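Local structure of CofB (Escherichia coli, 5AX6) at residues A[233-236]-A[242-245]; A[246-251]-A[257-262]; A[268-273]-A[281-286]; A[311-314]-A[320-323]. The protein is a homotrimeric minor pilin of the CFA/III type IVb pilus of enterotoxigenic E. coli and probably takes part in assembly of the pilus. One frame throughout, in Å; residues are numbered along the deposited sequence. Where two conformers were deposited one is given.

The four contacts follow one another along the chain, from the loop after strand 220-227, through strands 246-247, 258-261, 267-271 and 282-285, to the turn after strand 308-315, and all four also touch the second subunit. Interaction 1 leads directly into interaction 2, about 12 Å away between centres, where Lys245 CB lies 3.6 Å from Leu259 O. Interactions 2 and 3, with centres about 8 Å apart, share a sheet: a probable hydrogen bond of 2.7 Å joins Val269 N to Ala260 O. Interaction 3 in turn contributes strand 282-285 to the sheet that holds interaction 4, although their nearest atoms stay about 5 Å apart. From interaction 1 to interaction 4 the centres span about 33 Å.

Interaction 1. Residues A[233-236]-A[242-245]; sequences KFLR and GADK
Leu235 meets Gly242 and Ala243 through the tip of its side chain, and nothing else in 233-236 touches 242-245. The backbones remain well separated, with Leu235 CA 7.0 Å from Ala243 CA, and neither segment forms a regular helix or strand.

The apolar part is a methyl-on-methyl contact. Leu235 CD2 lies 3.9 Å from Ala243 CB, and CD1 of the same leucine is a little farther from that methyl carbon, at 4.2 Å. Both branches of the fork thus face one small side chain. A chi1 of -57° turns CG back over the backbone N, opposite the carbonyl carbon, and this carries the fork across the gap although CB itself does not point over it.

The second kind of contact is apolar against polar. Leu235 CD2 also rests 3.8 Å from Gly242 O, a van der Waals touch on the backbone carbonyl. The two segments exchange no hydrogen bonds, and only 92 Å² of surface is buried between them.

Much of the surrounding packing comes from the other two subunits: Leu235 lies on Leu235 of both, Phe234 meets Phe234 of each edge-to-face, and Arg236, salt-bridged to Asp238 through NE, reaches Ala26 O of the second subunit with NH2.

A contact this small and nonpolar gives little directional hold to the chain. Its chemistry implies that this loop, placed between strands 220-227 and 246-247, is probably held largely through the trimer interface, where Leu235 and Ala243 make backbone hydrogen bonds to neighbouring subunits.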
loop_
_atom_site.group_PDB
_atom_site.type_symbol
_atom_site.label_atom_id
_atom_site.label_comp_id
_atom_site.label_asym_id
_atom_site.label_seq_id
_atom_site.Cartn_x
_atom_site.Cartn_y
_atom_site.Cartn_z
ATOM N N LYS A 233 7.394 -12.241 20.919
ATOM C CA LYS A 233 8.616 -11.636 20.389
ATOM C C LYS A 233 8.654 -11.580 18.854
ATOM O O LYS A 233 9.212 -10.651 18.273
ATOM C CB LYS A 233 9.816 -12.420 20.911
ATOM C CG LYS A 233 11.182 -11.886 20.528
ATOM C CD LYS A 233 12.244 -12.743 21.213
ATOM C CE LYS A 233 13.648 -12.420 20.753
ATOM N NZ LYS A 233 14.592 -13.399 21.374
ATOM N N PHE A 234 8.084 -12.599 18.211
ATOM C CA PHE A 234 8.113 -12.716 16.766
ATOM C C PHE A 234 6.747 -12.560 16.120
ATOM O O PHE A 234 5.733 -12.931 16.706
ATOM C CB PHE A 234 8.691 -14.071 16.359
ATOM C CG PHE A 234 10.057 -14.332 16.912
ATOM C CD1 PHE A 234 11.130 -13.538 16.544
ATOM C CD2 PHE A 234 10.268 -15.382 17.796
ATOM C CE1 PHE A 234 12.405 -13.792 17.050
ATOM C CE2 PHE A 234 11.528 -15.629 18.312
ATOM C CZ PHE A 234 12.598 -14.843 17.933
ATOM N N LEU A 235 6.721 -12.055 14.889
ATOM C CA LEU A 235 5.463 -12.002 14.146
ATOM C C LEU A 235 4.997 -13.417 13.832
ATOM O O LEU A 235 5.812 -14.311 13.587
ATOM C CB LEU A 235 5.614 -11.196 12.848
ATOM C CG LEU A 235 6.103 -9.748 12.992
ATOM C CD1 LEU A 235 5.978 -9.050 11.630
ATOM C CD2 LEU A 235 5.310 -8.977 14.075
ATOM N N ARG A 236 3.684 -13.612 13.841
ATOM C CA ARG A 236 3.091 -14.939 13.734
ATOM C C ARG A 236 2.383 -15.182 12.415
ATOM O O ARG A 236 1.748 -14.284 11.877
ATOM C CB ARG A 236 2.073 -15.160 14.868
ATOM C CG ARG A 236 2.651 -15.165 16.288
ATOM C CD ARG A 236 1.507 -15.304 17.314
ATOM N NE ARG A 236 0.732 -16.523 17.074
ATOM C CZ ARG A 236 0.884 -17.660 17.750
ATOM N NH1 ARG A 236 1.779 -17.744 18.731
ATOM N NH2 ARG A 236 0.142 -18.716 17.430
ATOM N N GLY A 242 1.312 -7.982 16.976
ATOM C CA GLY A 242 1.448 -6.722 16.247
ATOM C C GLY A 242 2.885 -6.355 15.917
ATOM O O GLY A 242 3.818 -6.696 16.655
ATOM N N ALA A 243 3.072 -5.651 14.805
ATOM C CA ALA A 243 4.383 -5.137 14.448
ATOM C C ALA A 243 4.541 -3.652 14.804
ATOM O O ALA A 243 3.691 -2.814 14.449
ATOM C CB ALA A 243 4.633 -5.342 12.953
ATOM N N ASP A 244 5.643 -3.316 15.461
ATOM C CA ASP A 244 5.999 -1.908 15.643
ATOM C C ASP A 244 6.281 -1.272 14.297
ATOM O O ASP A 244 5.939 -0.116 14.051
ATOM C CB ASP A 244 7.230 -1.749 16.524
ATOM C CG ASP A 244 6.982 -2.170 17.965
ATOM O OD1 ASP A 244 5.814 -2.404 18.337
ATOM O OD2 ASP A 244 7.973 -2.264 18.714
ATOM N N LYS A 245 6.957 -2.029 13.443
ATOM C CA LYS A 245 7.250 -1.608 12.081
ATOM C C LYS A 245 7.619 -2.848 11.294
ATOM O O LYS A 245 7.852 -3.896 11.876
ATOM C CB LYS A 245 8.393 -0.580 12.032
ATOM C CG LYS A 245 9.767 -1.141 12.422
ATOM C CD LYS A 245 10.848 -0.057 12.372
ATOM C CE LYS A 245 12.231 -0.627 12.662
ATOM N NZ LYS A 245 13.306 0.411 12.590
#

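Interaction 2. Residues A[246-251]-A[257-262]; sequences LCWNID and PCLAAD
Trp248 reaches over from 246-251 to Pro257 and Leu259, and its side chain can be followed outward atom by atom. CB starts 4.1 Å from Pro257 O. A chi1 of -89° and a chi2 of -100° then bring the benzo edge to that oxygen and its far corner to Leu259. CE3 comes to 3.6 Å from Pro257 O, which sits at the ring's edge and in its plane. Farther along, CZ3 and CH2 meet Leu259 CD1, the closer being CH2 at 3.9 Å. One face of the indole is covered near its rim by Leu246 CG. The pyrrole nitrogen NE1 leaves the hairpin altogether and bonds to Leu259 O of the third subunit.

Behind the indole lies a short antiparallel pairing. Leu246 and Leu259 form a hydrogen-bonded pair with both bonds at 2.9 Å: Leu246 N donates to Leu259 O, and Leu259 N to Leu246 O. Trp248 N adds a third bond to Pro257 O, 3.0 Å long.

Cys247 and Cys258 are the neighbouring non-hydrogen-bonded pair, and their side chains leave the opposite face of the sheet from the two leucines. Their disulfide, with chi3 of 111°, spans a close pair, Cys247 CA 4.0 Å from Cys258 CA, consistent with the bond pulling the strands together.

Within this chain the hairpin makes up two strands of a three-stranded antiparallel sheet. Strand 258-261 is the middle one, with 246-247 along one side and 267-271 along the other, and Leu270 of the latter packs on Pro257 and Leu259.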
loop_
_atom_site.group_PDB
_atom_site.type_symbol
_atom_site.label_atom_id
_atom_site.label_comp_id
_atom_site.label_asym_id
_atom_site.label_seq_id
_atom_site.Cartn_x
_atom_site.Cartn_y
_atom_site.Cartn_z
ATOM N N LEU A 246 7.687 -2.727 9.971
ATOM C CA LEU A 246 8.250 -3.790 9.163
ATOM C C LEU A 246 9.020 -3.163 8.018
ATOM O O LEU A 246 8.468 -2.338 7.270
ATOM C CB LEU A 246 7.155 -4.735 8.651
ATOM C CG LEU A 246 7.680 -5.872 7.773
ATOM C CD1 LEU A 246 8.785 -6.695 8.482
ATOM C CD2 LEU A 246 6.534 -6.772 7.319
ATOM N N CYS A 247 10.291 -3.534 7.903
ATOM C CA CYS A 247 11.167 -3.036 6.837
ATOM C C CYS A 247 11.597 -4.181 5.935
ATOM O O CYS A 247 11.681 -5.327 6.377
ATOM C CB CYS A 247 12.400 -2.339 7.428
ATOM S SG CYS A 247 11.994 -1.013 8.593
ATOM N N TRP A 248 11.878 -3.872 4.672
ATOM C CA TRP A 248 12.199 -4.900 3.686
ATOM C C TRP A 248 13.705 -4.900 3.391
ATOM O O TRP A 248 14.377 -3.894 3.594
ATOM C CB TRP A 248 11.381 -4.686 2.398
ATOM C CG TRP A 248 10.034 -5.388 2.433
ATOM C CD1 TRP A 248 9.714 -6.586 1.841
ATOM C CD2 TRP A 248 8.855 -4.966 3.142
ATOM N NE1 TRP A 248 8.415 -6.921 2.125
ATOM C CE2 TRP A 248 7.859 -5.938 2.909
ATOM C CE3 TRP A 248 8.539 -3.850 3.933
ATOM C CZ2 TRP A 248 6.568 -5.842 3.453
ATOM C CZ3 TRP A 248 7.249 -3.751 4.470
ATOM C CH2 TRP A 248 6.280 -4.737 4.220
ATOM N N ASN A 249 14.227 -6.036 2.941
ATOM C CA ASN A 249 15.652 -6.164 2.635
ATOM C C ASN A 249 15.973 -5.880 1.175
ATOM O O ASN A 249 15.140 -6.082 0.300
ATOM C CB ASN A 249 16.160 -7.579 2.937
ATOM C CG ASN A 249 16.133 -7.932 4.409
ATOM O OD1 ASN A 249 16.365 -7.090 5.286
ATOM N ND2 ASN A 249 15.895 -9.211 4.686
ATOM N N ILE A 250 17.206 -5.448 0.938
ATOM C CA ILE A 250 17.818 -5.395 -0.390
ATOM C C ILE A 250 19.230 -5.974 -0.279
ATOM O O ILE A 250 19.998 -5.529 0.572
ATOM C CB ILE A 250 17.927 -3.960 -0.928
ATOM C CG1 ILE A 250 16.567 -3.267 -0.917
ATOM C CG2 ILE A 250 18.540 -3.959 -2.329
ATOM C CD1 ILE A 250 16.654 -1.787 -1.239
ATOM N N ASP A 251 19.560 -6.953 -1.114
ATOM C CA ASP A 251 20.904 -7.546 -1.142
ATOM C C ASP A 251 21.428 -7.886 0.261
ATOM O O ASP A 251 22.539 -7.496 0.634
ATOM C CB ASP A 251 21.884 -6.607 -1.848
ATOM C CG ASP A 251 23.181 -7.308 -2.261
ATOM O OD1 ASP A 251 23.128 -8.490 -2.674
ATOM O OD2 ASP A 251 24.253 -6.671 -2.172
ATOM N N PRO A 257 12.333 -0.084 2.151
ATOM C CA PRO A 257 11.321 0.784 2.770
ATOM C C PRO A 257 10.736 0.174 4.028
ATOM O O PRO A 257 10.829 -1.045 4.224
ATOM C CB PRO A 257 10.246 0.912 1.688
ATOM C CG PRO A 257 10.917 0.496 0.411
ATOM C CD PRO A 257 11.930 -0.527 0.805
ATOM N N CYS A 258 10.137 1.021 4.860
ATOM C CA CYS A 258 9.503 0.582 6.104
ATOM C C CYS A 258 8.056 1.020 6.149
ATOM O O CYS A 258 7.722 2.099 5.665
ATOM C CB CYS A 258 10.236 1.148 7.316
ATOM S SG CYS A 258 11.956 0.655 7.393
ATOM N N LEU A 259 7.214 0.172 6.731
ATOM C CA LEU A 259 5.834 0.501 7.055
ATOM C C LEU A 259 5.627 0.533 8.571
ATOM O O LEU A 259 6.046 -0.385 9.272
ATOM C CB LEU A 259 4.876 -0.521 6.444
ATOM C CG LEU A 259 4.643 -0.513 4.943
ATOM C CD1 LEU A 259 3.809 -1.746 4.571
ATOM C CD2 LEU A 259 3.927 0.784 4.530
ATOM N N ALA A 260 4.957 1.572 9.060
ATOM C CA ALA A 260 4.600 1.672 10.472
ATOM C C ALA A 260 3.313 2.466 10.606
ATOM O O ALA A 260 2.991 3.276 9.736
ATOM C CB ALA A 260 5.712 2.328 11.268
ATOM N N ALA A 261 2.586 2.247 11.697
ATOM C CA ALA A 261 1.337 2.965 11.934
ATOM C C ALA A 261 1.611 4.351 12.513
ATOM O O ALA A 261 2.542 4.515 13.287
ATOM C CB ALA A 261 0.455 2.180 12.874
ATOM N N ASP A 262 0.792 5.346 12.169
ATOM C CA ASP A 262 0.818 6.591 12.945
ATOM C C ASP A 262 -0.097 6.425 14.168
ATOM O O ASP A 262 -0.688 5.360 14.353
ATOM C CB ASP A 262 0.411 7.794 12.085
ATOM C CG ASP A 262 -1.093 7.887 11.852
ATOM O OD1 ASP A 262 -1.850 6.941 12.155
ATOM O OD2 ASP A 262 -1.523 8.935 11.334
#

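Interaction 3. Residues A[268-273]-A[281-286]; sequences LVLTKG and PGLCWD
The backbones approach where strand 267-271 ends and 282-285 is about to begin, with Lys272 CA 5.0 Å from Pro281 CA; the segments do not pair as strands, and side chains, not hydrogen bonds, join them.

Leu270 carries most of the contact. Its CG stands anti to the backbone N (chi1 178°), which sends CD2 toward 281-283, while CD1 stays against Cys258 O of its own sheet. CD2 does most of the touching, and its firm contact is with Gly282 O at 3.4 Å. Leu283 was modelled in two conformers; in the one given its CG comes to 3.6 Å from Leu270 CD2, a contact the other may not keep.

Below the fork, Leu270 CG rests 4.0 Å from Pro281 CB, and the leucine and the proline lie alongside each other but run in opposing senses. The proline ring also reaches the backbone of the first segment, where Pro281 CB sits 4.1 Å from Lys272 N. Lys272 itself adds little, for the lysine chain turns off from the contact beyond CB.

Each segment is paired with other strands. Val269 and Thr271 bond to strand 258-261, whereas Leu283 and Trp285 bond to 294-302, and Cys284 is linked by a disulfide to Cys295. Leu268, Val269 and Leu270 also run parallel to a strand of the second subunit, as Gly282 to Trp285 do to one of the third.

This looks like a junction between two beta repeats: Leu283-Cys284-Trp285 echoes Leu246-Cys247-Trp248, each with a cysteine partner eleven residues on, in a trimer whose sheets continue from chain to chain.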
loop_
_atom_site.group_PDB
_atom_site.type_symbol
_atom_site.label_atom_id
_atom_site.label_comp_id
_atom_site.label_asym_id
_atom_site.label_seq_id
_atom_site.Cartn_x
_atom_site.Cartn_y
_atom_site.Cartn_z
ATOM N N LEU A 268 -1.346 3.490 7.849
ATOM C CA LEU A 268 -0.023 2.884 7.697
ATOM C C LEU A 268 0.824 3.826 6.860
ATOM O O LEU A 268 0.367 4.298 5.814
ATOM C CB LEU A 268 -0.086 1.523 6.994
ATOM C CG LEU A 268 -0.521 0.243 7.684
ATOM C CD1 LEU A 268 -0.356 -0.922 6.694
ATOM C CD2 LEU A 268 0.299 0.011 8.944
ATOM N N VAL A 269 2.052 4.065 7.306
ATOM C CA VAL A 269 2.929 5.059 6.704
ATOM C C VAL A 269 4.188 4.427 6.127
ATOM O O VAL A 269 4.913 3.696 6.810
ATOM C CB VAL A 269 3.335 6.123 7.730
ATOM C CG1 VAL A 269 4.059 7.278 7.030
ATOM C CG2 VAL A 269 2.102 6.619 8.489
ATOM N N LEU A 270 4.441 4.731 4.866
ATOM C CA LEU A 270 5.605 4.249 4.145
ATOM C C LEU A 270 6.717 5.290 4.179
ATOM O O LEU A 270 6.487 6.450 3.835
ATOM C CB LEU A 270 5.227 3.942 2.694
ATOM C CG LEU A 270 6.353 3.474 1.774
ATOM C CD1 LEU A 270 6.800 2.081 2.176
ATOM C CD2 LEU A 270 5.913 3.515 0.302
ATOM N N THR A 271 7.917 4.880 4.587
ATOM C CA THR A 271 9.089 5.772 4.581
ATOM C C THR A 271 10.259 5.091 3.882
ATOM O O THR A 271 10.288 3.857 3.741
ATOM C CB THR A 271 9.519 6.188 6.010
ATOM O OG1 THR A 271 9.649 5.021 6.842
ATOM C CG2 THR A 271 8.498 7.115 6.626
ATOM N N LYS A 272 11.235 5.886 3.454
ATOM C CA LYS A 272 12.344 5.365 2.658
ATOM C C LYS A 272 13.238 4.434 3.473
ATOM O O LYS A 272 13.280 4.509 4.697
ATOM C CB LYS A 272 13.193 6.503 2.089
ATOM C CG LYS A 272 13.993 7.239 3.150
ATOM C CD LYS A 272 15.000 8.174 2.508
ATOM C CE LYS A 272 15.804 8.911 3.558
ATOM N NZ LYS A 272 16.579 7.963 4.399
ATOM N N GLY A 273 13.951 3.555 2.777
ATOM C CA GLY A 273 14.885 2.659 3.428
ATOM C C GLY A 273 16.257 3.296 3.513
ATOM O O GLY A 273 16.539 4.282 2.823
ATOM N N PRO A 281 9.738 7.670 -1.335
ATOM C CA PRO A 281 9.152 6.354 -1.050
ATOM C C PRO A 281 8.021 6.058 -2.014
ATOM O O PRO A 281 7.264 6.962 -2.373
ATOM C CB PRO A 281 8.641 6.496 0.385
ATOM C CG PRO A 281 8.421 7.965 0.561
ATOM C CD PRO A 281 9.508 8.626 -0.242
ATOM N N GLY A 282 7.923 4.813 -2.445
ATOM C CA GLY A 282 6.906 4.462 -3.405
ATOM C C GLY A 282 6.257 3.123 -3.157
ATOM O O GLY A 282 6.896 2.160 -2.708
ATOM N N LEU A 283 4.958 3.072 -3.422
ATOM C CA LEU A 283 4.227 1.818 -3.467
ATOM C C LEU A 283 4.001 1.466 -4.922
ATOM O O LEU A 283 3.504 2.291 -5.694
ATOM C CB LEU A 283 2.893 1.932 -2.730
ATOM C CG LEU A 283 2.944 2.117 -1.214
ATOM C CD1 LEU A 283 1.613 2.657 -0.711
ATOM C CD2 LEU A 283 3.273 0.798 -0.523
ATOM N N CYS A 284 4.364 0.246 -5.298
ATOM C CA CYS A 284 4.343 -0.157 -6.698
ATOM C C CYS A 284 3.545 -1.416 -6.981
ATOM O O CYS A 284 3.328 -2.252 -6.100
ATOM C CB CYS A 284 5.774 -0.361 -7.205
ATOM S SG CYS A 284 6.899 1.003 -6.825
ATOM N N TRP A 285 3.148 -1.539 -8.245
ATOM C CA TRP A 285 2.489 -2.716 -8.788
ATOM C C TRP A 285 3.343 -3.297 -9.912
ATOM O O TRP A 285 3.867 -2.548 -10.738
ATOM C CB TRP A 285 1.106 -2.368 -9.368
ATOM C CG TRP A 285 0.100 -1.824 -8.426
ATOM C CD1 TRP A 285 -0.983 -2.480 -7.926
ATOM C CD2 TRP A 285 0.039 -0.487 -7.902
ATOM N NE1 TRP A 285 -1.701 -1.645 -7.096
ATOM C CE2 TRP A 285 -1.092 -0.418 -7.066
ATOM C CE3 TRP A 285 0.849 0.646 -8.038
ATOM C CZ2 TRP A 285 -1.444 0.745 -6.373
ATOM C CZ3 TRP A 285 0.500 1.800 -7.351
ATOM C CH2 TRP A 285 -0.643 1.839 -6.535
ATOM N N ASP A 286 3.447 -4.621 -9.991
ATOM C CA ASP A 286 4.174 -5.243 -11.095
ATOM C C ASP A 286 3.452 -6.487 -11.600
ATOM O O ASP A 286 3.106 -7.384 -10.823
ATOM C CB ASP A 286 5.603 -5.587 -10.657
ATOM C CG ASP A 286 6.533 -5.861 -11.832
ATOM O OD1 ASP A 286 6.120 -5.699 -13.003
ATOM O OD2 ASP A 286 7.696 -6.229 -11.570
#

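Interaction 4. Residues A[311-314]-A[320-323]; sequences LIKL and NPAT
Leu314 O is gripped by the backbone of Ala322, whose N donates to it over 2.8 Å with an N-H...O angle of 161°. The donor comes from above the carbonyl plane, 41° out of it, instead of along a lone pair. The same oxygen is approached by Pro321 CA at 3.2 Å in a CA-H...O contact, so one carbonyl receives two neighbours from the returning chain.

The leucine side chain lies over what follows. A chi1 of -180° stretches Leu314 straight out from the backbone N and past Ala322: CG is 4.1 Å from Ala322 CB, while CD2 goes on to rest 3.6 Å from Thr323 O. The alanine methyl thus packs under the branch point and the next residue's carbonyl under one tip. On the neighbouring residue, Lys313 is fully stretched, and its CE passes 4.3 Å from Pro321 CG before NZ bonds to Gly319 O.

These residues close the bend that follows strand 308-315, an outer strand of the antiparallel sheet 282-285, 294-302 and 308-315 within this chain. The turn leads from strand 308-315 to strands 323-325 and 327-333. Inside the bend, Asn320 N bonds to Asp316 OD1, which probably helps to fix its shape.

Farther out, strand 294-302 backs the contact, with Leu314 packed on Leu296 and Ala322 on Leu294, while on the trimer side Ile312, Lys313 and Thr323 pair in parallel with a strand of the second subunit and Leu314 also touches Ile312 of the third subunit.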
loop_
_atom_site.group_PDB
_atom_site.type_symbol
_atom_site.label_atom_id
_atom_site.label_comp_id
_atom_site.label_asym_id
_atom_site.label_seq_id
_atom_site.Cartn_x
_atom_site.Cartn_y
_atom_site.Cartn_z
ATOM N N LEU A 311 4.002 15.966 -3.055
ATOM C CA LEU A 311 2.883 15.432 -3.801
ATOM C C LEU A 311 3.175 13.986 -4.134
ATOM O O LEU A 311 4.280 13.485 -3.887
ATOM C CB LEU A 311 2.634 16.248 -5.080
ATOM C CG LEU A 311 3.712 16.133 -6.164
ATOM C CD1 LEU A 311 3.106 16.416 -7.536
ATOM C CD2 LEU A 311 4.894 17.072 -5.900
ATOM N N ILE A 312 2.165 13.313 -4.666
ATOM C CA ILE A 312 2.291 11.940 -5.140
ATOM C C ILE A 312 2.388 11.950 -6.657
ATOM O O ILE A 312 1.690 12.729 -7.311
ATOM C CB ILE A 312 1.077 11.084 -4.742
ATOM C CG1 ILE A 312 0.950 11.053 -3.226
ATOM C CG2 ILE A 312 1.234 9.664 -5.313
ATOM C CD1 ILE A 312 2.210 10.648 -2.562
ATOM N N LYS A 313 3.236 11.088 -7.200
ATOM C CA LYS A 313 3.398 10.966 -8.652
ATOM C C LYS A 313 3.240 9.506 -9.069
ATOM O O LYS A 313 3.917 8.620 -8.537
ATOM C CB LYS A 313 4.767 11.513 -9.089
ATOM C CG LYS A 313 5.022 11.420 -10.591
ATOM C CD LYS A 313 6.367 12.049 -10.948
ATOM C CE LYS A 313 6.643 11.938 -12.448
ATOM N NZ LYS A 313 7.974 12.502 -12.787
ATOM N N LEU A 314 2.333 9.251 -10.011
ATOM C CA LEU A 314 2.172 7.913 -10.560
ATOM C C LEU A 314 3.085 7.801 -11.776
ATOM O O LEU A 314 2.887 8.509 -12.766
ATOM C CB LEU A 314 0.710 7.648 -10.944
ATOM C CG LEU A 314 0.395 6.272 -11.535
ATOM C CD1 LEU A 314 0.675 5.153 -10.543
ATOM C CD2 LEU A 314 -1.061 6.213 -11.995
ATOM N N ASN A 320 8.362 8.566 -16.257
ATOM C CA ASN A 320 7.243 9.140 -17.002
ATOM C C ASN A 320 5.941 8.916 -16.243
ATOM O O ASN A 320 5.741 7.841 -15.669
ATOM C CB ASN A 320 7.113 8.527 -18.394
ATOM C CG ASN A 320 8.416 8.547 -19.176
ATOM O OD1 ASN A 320 8.859 7.513 -19.679
ATOM N ND2 ASN A 320 9.027 9.719 -19.287
ATOM N N PRO A 321 5.057 9.931 -16.241
ATOM C CA PRO A 321 3.735 9.751 -15.632
ATOM C C PRO A 321 3.019 8.557 -16.254
ATOM O O PRO A 321 3.147 8.293 -17.454
ATOM C CB PRO A 321 3.019 11.074 -15.937
ATOM C CG PRO A 321 4.158 12.088 -16.006
ATOM C CD PRO A 321 5.270 11.316 -16.707
ATOM N N ALA A 322 2.300 7.817 -15.425
ATOM C CA ALA A 322 1.525 6.689 -15.895
ATOM C C ALA A 322 0.047 6.985 -15.672
ATOM O O ALA A 322 -0.310 8.050 -15.163
ATOM C CB ALA A 322 1.954 5.390 -15.172
ATOM N N THR A 323 -0.796 6.035 -16.048
ATOM C CA THR A 323 -2.234 6.242 -16.123
ATOM C C THR A 323 -3.013 5.593 -15.009
ATOM O O THR A 323 -2.766 4.439 -14.654
ATOM C CB THR A 323 -2.793 5.700 -17.455
ATOM O OG1 THR A 323 -2.166 6.408 -18.520
ATOM C CG2 THR A 323 -4.308 5.892 -17.529
#